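Local coordinates for DUF1573 domain-containing protein (Porphyromonas gingivalis, PDB 2QSV) that is of unknown function, possibly a cysteine-type peptidase, and carries two Ig-like beta-sandwich domains in its C-terminal part, at residues P149-L162 with E191-N205. Numbering follows the deposited sequence.
Sequences PLRLHSVTTRNPAL and EGWQSIAADISIICN. With NA (sodium ion), chain C; SO4 (sulfate ion), chain B.
Asn205 grips the start of strand 150-157 through its side-chain amide. Asn205 ND2 gives a nearly straight hydrogen bond to Pro149 O (2.9 Å, 173°), in the planes of both the amide and the carbonyl. Asn205 OD1 accepts a hydrogen bond from Arg151 N at 2.8 Å, with the donor well above its carbonyl plane. CG of Asn205 sits between its backbone N and carbonyl carbon (chi1 69°), turning the amide onto the neighbouring strand, and the two bonds fix its rotation. Next comes a classic beta bulge, where His153 and Ser154 both face Ile203 and each sends a weak N-H bond to its carbonyl oxygen. Regular antiparallel pairing resumes beyond it: Thr156 and Ser201 exchange two backbone bonds, the one from Ser201 N to Thr156 O almost linear. On the sheet face with Leu152 and Val155 packing is apolar and close; Val155 CG1 meets Ile200 CG2 at 3.7 Å, and Leu162 CD2 rests on Ala198 CB and Ile200 CG1. Ile142 of strand 136-144 covers Leu152 and Ile202. The other face is wetter: one water joins Ser154 OG, Thr156 OG1 and Ser201 O, and the Ser154 hydroxyl also bonds Met77 N of the preceding domain. Toward Asn159 the two chains draw apart, and Asp199 N hydrogen-bonds O1 of a sulfate, probably from the crystallisation liquor, at 2.8 Å. Here Asn159 OD1 lies 3.4 Å from Trp193 CZ3, set oblique to the ring, and Pro160 CD comes to the indole edge in its plane. The same OD1 closes an Asx turn with Ala161 N, and the loop holds a sodium ion through Thr157 OG1, Asn159 O, Leu162 O and three waters. A bulged antiparallel strand pair with a sodium-binding turn thus forms part of one sheet of the C-terminal Ig-like beta sandwich.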
loop_
_atom_site.group_PDB
_atom_site.type_symbol
_atom_site.label_atom_id
_atom_site.label_comp_id
_atom_site.label_asym_id
_atom_site.label_seq_id
_atom_site.Cartn_x
_atom_site.Cartn_y
_atom_site.Cartn_z
ATOM N N PRO A 149 -23.021 -10.268 -2.804
ATOM C CA PRO A 149 -22.486 -9.617 -1.605
ATOM C C PRO A 149 -21.243 -8.783 -2.000
ATOM O O PRO A 149 -20.383 -9.239 -2.765
ATOM C CB PRO A 149 -22.075 -10.793 -0.687
ATOM C CG PRO A 149 -21.962 -11.974 -1.568
ATOM C CD PRO A 149 -22.748 -11.726 -2.831
ATOM N N LEU A 150 -21.202 -7.564 -1.495
ATOM C CA LEU A 150 -20.053 -6.683 -1.649
ATOM C C LEU A 150 -19.093 -6.991 -0.530
ATOM O O LEU A 150 -19.485 -6.933 0.655
ATOM C CB LEU A 150 -20.501 -5.232 -1.572
ATOM C CG LEU A 150 -19.414 -4.123 -1.607
ATOM C CD1 LEU A 150 -18.698 -4.083 -2.977
ATOM C CD2 LEU A 150 -20.078 -2.743 -1.277
ATOM N N ARG A 151 -17.860 -7.358 -0.889
ATOM C CA ARG A 151 -16.820 -7.668 0.063
ATOM C C ARG A 151 -15.725 -6.605 0.075
ATOM O O ARG A 151 -15.252 -6.217 -1.000
ATOM C CB ARG A 151 -16.193 -9.010 -0.314
ATOM C CG ARG A 151 -17.195 -10.184 -0.237
ATOM C CD ARG A 151 -16.533 -11.485 -0.727
ATOM N NE ARG A 151 -17.566 -12.462 -1.056
ATOM C CZ ARG A 151 -18.317 -13.084 -0.146
ATOM N NH1 ARG A 151 -18.151 -12.830 1.150
ATOM N NH2 ARG A 151 -19.248 -13.954 -0.519
ATOM N N LEU A 152 -15.350 -6.144 1.262
ATOM C CA LEU A 152 -14.320 -5.129 1.414
ATOM C C LEU A 152 -13.080 -5.872 1.836
ATOM O O LEU A 152 -12.938 -6.226 3.009
ATOM C CB LEU A 152 -14.707 -4.062 2.455
ATOM C CG LEU A 152 -16.052 -3.369 2.349
ATOM C CD1 LEU A 152 -16.224 -2.264 3.420
ATOM C CD2 LEU A 152 -16.380 -2.835 0.943
ATOM N N HIS A 153 -12.237 -6.204 0.862
ATOM C CA HIS A 153 -11.062 -6.991 1.145
ATOM C C HIS A 153 -10.039 -6.233 1.986
ATOM O O HIS A 153 -9.374 -6.822 2.820
ATOM C CB HIS A 153 -10.407 -7.466 -0.144
ATOM C CG HIS A 153 -11.309 -8.231 -1.030
ATOM N ND1 HIS A 153 -11.997 -9.347 -0.600
ATOM C CD2 HIS A 153 -11.624 -8.068 -2.339
ATOM C CE1 HIS A 153 -12.675 -9.852 -1.613
ATOM N NE2 HIS A 153 -12.467 -9.093 -2.679
ATOM N N SER A 154 -9.872 -4.939 1.738
ATOM C CA SER A 154 -8.988 -4.136 2.603
ATOM C C SER A 154 -9.404 -2.675 2.554
ATOM O O SER A 154 -9.993 -2.231 1.572
ATOM C CB SER A 154 -7.495 -4.295 2.183
ATOM O OG SER A 154 -7.322 -3.821 0.869
ATOM N N VAL A 155 -9.103 -1.939 3.621
ATOM C CA VAL A 155 -9.387 -0.528 3.704
ATOM C C VAL A 155 -8.121 0.048 4.314
ATOM O O VAL A 155 -7.817 -0.224 5.467
ATOM C CB VAL A 155 -10.636 -0.174 4.587
ATOM C CG1 VAL A 155 -10.739 1.331 4.749
ATOM C CG2 VAL A 155 -11.999 -0.717 3.953
ATOM N N THR A 156 -7.358 0.797 3.524
ATOM C CA THR A 156 -6.055 1.257 3.985
ATOM C C THR A 156 -5.868 2.789 3.870
ATOM O O THR A 156 -6.409 3.449 2.962
ATOM C CB THR A 156 -4.883 0.460 3.335
ATOM O OG1 THR A 156 -5.067 0.380 1.936
ATOM C CG2 THR A 156 -4.764 -1.009 3.900
ATOM N N THR A 157 -5.151 3.337 4.842
ATOM C CA THR A 157 -4.740 4.724 4.812
ATOM C C THR A 157 -3.175 4.801 4.911
ATOM O O THR A 157 -2.524 3.947 5.549
ATOM C CB THR A 157 -5.461 5.561 5.918
ATOM O OG1 THR A 157 -5.204 4.977 7.190
ATOM C CG2 THR A 157 -7.018 5.588 5.703
ATOM N N ARG A 158 -2.583 5.781 4.266
ATOM C CA ARG A 158 -1.127 5.975 4.368
ATOM C C ARG A 158 -0.790 7.167 5.305
ATOM O O ARG A 158 0.223 7.163 5.981
ATOM C CB ARG A 158 -0.485 6.190 2.974
ATOM C CG ARG A 158 -0.706 5.058 1.939
ATOM C CD ARG A 158 -0.182 3.694 2.394
ATOM N NE ARG A 158 -0.202 2.680 1.315
ATOM C CZ ARG A 158 -0.327 1.353 1.481
ATOM N NH1 ARG A 158 -0.480 0.832 2.703
ATOM N NH2 ARG A 158 -0.307 0.533 0.410
ATOM N N ASN A 159 -1.650 8.161 5.360
ATOM C CA ASN A 159 -1.431 9.303 6.221
ATOM C C ASN A 159 -1.663 8.959 7.698
ATOM O O ASN A 159 -2.734 8.409 8.049
ATOM C CB ASN A 159 -2.323 10.450 5.743
ATOM C CG ASN A 159 -1.958 11.781 6.363
ATOM O OD1 ASN A 159 -1.972 11.948 7.589
ATOM N ND2 ASN A 159 -1.639 12.733 5.515
ATOM N N PRO A 160 -0.654 9.272 8.576
ATOM C CA PRO A 160 -0.703 8.954 9.985
ATOM C C PRO A 160 -1.757 9.732 10.779
ATOM O O PRO A 160 -2.037 9.358 11.903
ATOM C CB PRO A 160 0.726 9.316 10.484
ATOM C CG PRO A 160 1.153 10.397 9.582
ATOM C CD PRO A 160 0.634 9.961 8.232
ATOM N N ALA A 161 -2.307 10.802 10.226
ATOM C CA ALA A 161 -3.372 11.547 10.908
ATOM C C ALA A 161 -4.780 10.970 10.602
ATOM O O ALA A 161 -5.758 11.387 11.208
ATOM C CB ALA A 161 -3.335 13.016 10.509
ATOM N N LEU A 162 -4.854 10.034 9.661
ATOM C CA LEU A 162 -6.130 9.539 9.099
ATOM C C LEU A 162 -6.319 8.047 9.367
ATOM O O LEU A 162 -5.440 7.246 9.031
ATOM C CB LEU A 162 -6.171 9.781 7.588
ATOM C CG LEU A 162 -7.384 9.256 6.766
ATOM C CD1 LEU A 162 -8.730 9.879 7.135
ATOM C CD2 LEU A 162 -7.132 9.466 5.289
ATOM N N GLU A 191 3.446 16.881 12.912
ATOM C CA GLU A 191 4.088 16.687 11.608
ATOM C C GLU A 191 4.267 17.983 10.814
ATOM O O GLU A 191 4.713 17.953 9.659
ATOM C CB GLU A 191 3.265 15.714 10.750
ATOM C CG GLU A 191 3.027 14.332 11.361
ATOM C CD GLU A 191 4.152 13.344 11.111
ATOM O OE1 GLU A 191 4.964 13.565 10.178
ATOM O OE2 GLU A 191 4.207 12.326 11.849
ATOM N N GLY A 192 3.881 19.115 11.410
ATOM C CA GLY A 192 3.956 20.415 10.738
ATOM C C GLY A 192 3.139 20.519 9.474
ATOM O O GLY A 192 3.570 21.141 8.505
ATOM N N TRP A 193 1.966 19.881 9.466
ATOM C CA TRP A 193 1.002 20.056 8.369
ATOM C C TRP A 193 -0.084 21.018 8.849
ATOM O O TRP A 193 -0.535 20.931 9.999
ATOM C CB TRP A 193 0.379 18.717 7.923
ATOM C CG TRP A 193 1.385 17.670 7.493
ATOM C CD1 TRP A 193 2.567 17.881 6.822
ATOM C CD2 TRP A 193 1.283 16.249 7.682
ATOM N NE1 TRP A 193 3.215 16.682 6.602
ATOM C CE2 TRP A 193 2.453 15.666 7.120
ATOM C CE3 TRP A 193 0.325 15.410 8.278
ATOM C CZ2 TRP A 193 2.679 14.279 7.128
ATOM C CZ3 TRP A 193 0.553 14.043 8.291
ATOM C CH2 TRP A 193 1.719 13.491 7.718
ATOM N N GLN A 194 -0.470 21.956 7.987
ATOM C CA GLN A 194 -1.586 22.845 8.281
ATOM C C GLN A 194 -2.857 22.238 7.699
ATOM O O GLN A 194 -3.959 22.536 8.150
ATOM C CB GLN A 194 -1.360 24.251 7.702
ATOM C CG GLN A 194 -0.439 25.157 8.528
ATOM C CD GLN A 194 -1.049 25.572 9.862
ATOM O OE1 GLN A 194 -0.498 25.274 10.920
ATOM N NE2 GLN A 194 -2.191 26.257 9.817
ATOM N N SER A 195 -2.681 21.399 6.682
ATOM C CA SER A 195 -3.784 20.724 6.030
ATOM C C SER A 195 -3.335 19.363 5.485
ATOM O O SER A 195 -2.126 19.110 5.258
ATOM C CB SER A 195 -4.355 21.603 4.923
ATOM O OG SER A 195 -3.451 21.693 3.848
ATOM N N ILE A 196 -4.306 18.471 5.308
ATOM C CA ILE A 196 -4.040 17.195 4.659
ATOM C C ILE A 196 -4.959 16.992 3.482
ATOM O O ILE A 196 -6.038 17.555 3.419
ATOM C CB ILE A 196 -4.146 15.981 5.617
ATOM C CG1 ILE A 196 -5.506 15.930 6.332
ATOM C CG2 ILE A 196 -2.987 15.935 6.585
ATOM C CD1 ILE A 196 -5.816 14.574 6.929
ATOM N N ALA A 197 -4.510 16.183 2.537
ATOM C CA ALA A 197 -5.334 15.742 1.463
ATOM C C ALA A 197 -4.886 14.285 1.275
ATOM O O ALA A 197 -3.793 14.017 0.760
ATOM C CB ALA A 197 -5.099 16.600 0.217
ATOM N N ALA A 198 -5.673 13.347 1.790
ATOM C CA ALA A 198 -5.199 11.977 1.904
ATOM C C ALA A 198 -6.265 10.992 1.363
ATOM O O ALA A 198 -7.484 11.290 1.417
ATOM C CB ALA A 198 -4.857 11.702 3.341
ATOM N N ASP A 199 -5.820 9.886 0.790
ATOM C CA ASP A 199 -6.718 8.875 0.261
ATOM C C ASP A 199 -7.032 7.754 1.247
ATOM O O ASP A 199 -6.142 7.227 1.913
ATOM C CB ASP A 199 -6.167 8.214 -1.004
ATOM C CG ASP A 199 -6.075 9.177 -2.180
ATOM O OD1 ASP A 199 -6.973 10.047 -2.341
ATOM O OD2 ASP A 199 -5.068 9.068 -2.924
ATOM N N ILE A 200 -8.316 7.388 1.305
ATOM C CA ILE A 200 -8.666 6.075 1.823
ATOM C C ILE A 200 -8.747 5.115 0.632
ATOM O O ILE A 200 -9.480 5.367 -0.272
ATOM C CB ILE A 200 -10.039 6.065 2.589
ATOM C CG1 ILE A 200 -9.973 7.016 3.791
ATOM C CG2 ILE A 200 -10.299 4.630 3.049
ATOM C CD1 ILE A 200 -11.400 7.529 4.328
ATOM N N SER A 201 -7.996 4.024 0.654
ATOM C CA SER A 201 -8.012 3.073 -0.446
ATOM C C SER A 201 -8.785 1.814 -0.059
ATOM O O SER A 201 -8.539 1.217 1.020
ATOM C CB SER A 201 -6.589 2.682 -0.856
ATOM O OG SER A 201 -5.883 3.830 -1.318
ATOM N N ILE A 202 -9.730 1.442 -0.922
ATOM C CA ILE A 202 -10.588 0.269 -0.656
ATOM C C ILE A 202 -10.454 -0.712 -1.765
ATOM O O ILE A 202 -10.677 -0.387 -2.885
ATOM C CB ILE A 202 -12.129 0.670 -0.497
ATOM C CG1 ILE A 202 -12.311 1.693 0.654
ATOM C CG2 ILE A 202 -13.016 -0.638 -0.351
ATOM C CD1 ILE A 202 -13.716 2.367 0.724
ATOM N N ILE A 203 -10.073 -1.932 -1.449
ATOM C CA ILE A 203 -10.098 -2.994 -2.430
ATOM C C ILE A 203 -11.348 -3.863 -2.167
ATOM O O ILE A 203 -11.555 -4.286 -1.051
ATOM C CB ILE A 203 -8.816 -3.818 -2.419
ATOM C CG1 ILE A 203 -7.665 -2.909 -2.974
ATOM C CG2 ILE A 203 -8.975 -5.097 -3.315
ATOM C CD1 ILE A 203 -6.365 -3.544 -3.070
ATOM N N CYS A 204 -12.155 -4.091 -3.196
ATOM C CA CYS A 204 -13.461 -4.729 -3.024
ATOM C C CYS A 204 -13.740 -5.525 -4.260
ATOM O O CYS A 204 -13.006 -5.453 -5.263
ATOM C CB CYS A 204 -14.568 -3.674 -2.779
ATOM S SG CYS A 204 -14.798 -2.564 -4.175
ATOM N N ASN A 205 -14.847 -6.255 -4.227
ATOM C CA ASN A 205 -15.194 -7.143 -5.311
ATOM C C ASN A 205 -16.191 -6.504 -6.238
ATOM O O ASN A 205 -17.094 -7.185 -6.733
ATOM C CB ASN A 205 -15.704 -8.505 -4.767
ATOM C CG ASN A 205 -17.060 -8.396 -4.071
ATOM O OD1 ASN A 205 -17.470 -7.304 -3.659
ATOM N ND2 ASN A 205 -17.792 -9.532 -3.987
HETATM NA NA NA C . -2.984 5.907 8.696
HETATM S S SO4 B . -2.114 9.424 0.694
HETATM O O1 SO4 B . -3.147 10.221 0.035
HETATM O O2 SO4 B . -0.793 9.648 0.069
HETATM O O3 SO4 B . -2.005 9.728 2.120
HETATM O O4 SO4 B . -2.440 8.022 0.470
HETATM O O HOH W 1 -6.992 -1.327 0.680
HETATM O O HOH W 2 -4.600 5.257 0.867
HETATM O O HOH W 3 -3.931 8.095 3.301
HETATM O O HOH W 4 -0.619 5.039 8.451
HETATM O O HOH W 5 -3.401 5.701 10.732
HETATM O O HOH W 6 -4.009 3.582 9.189
#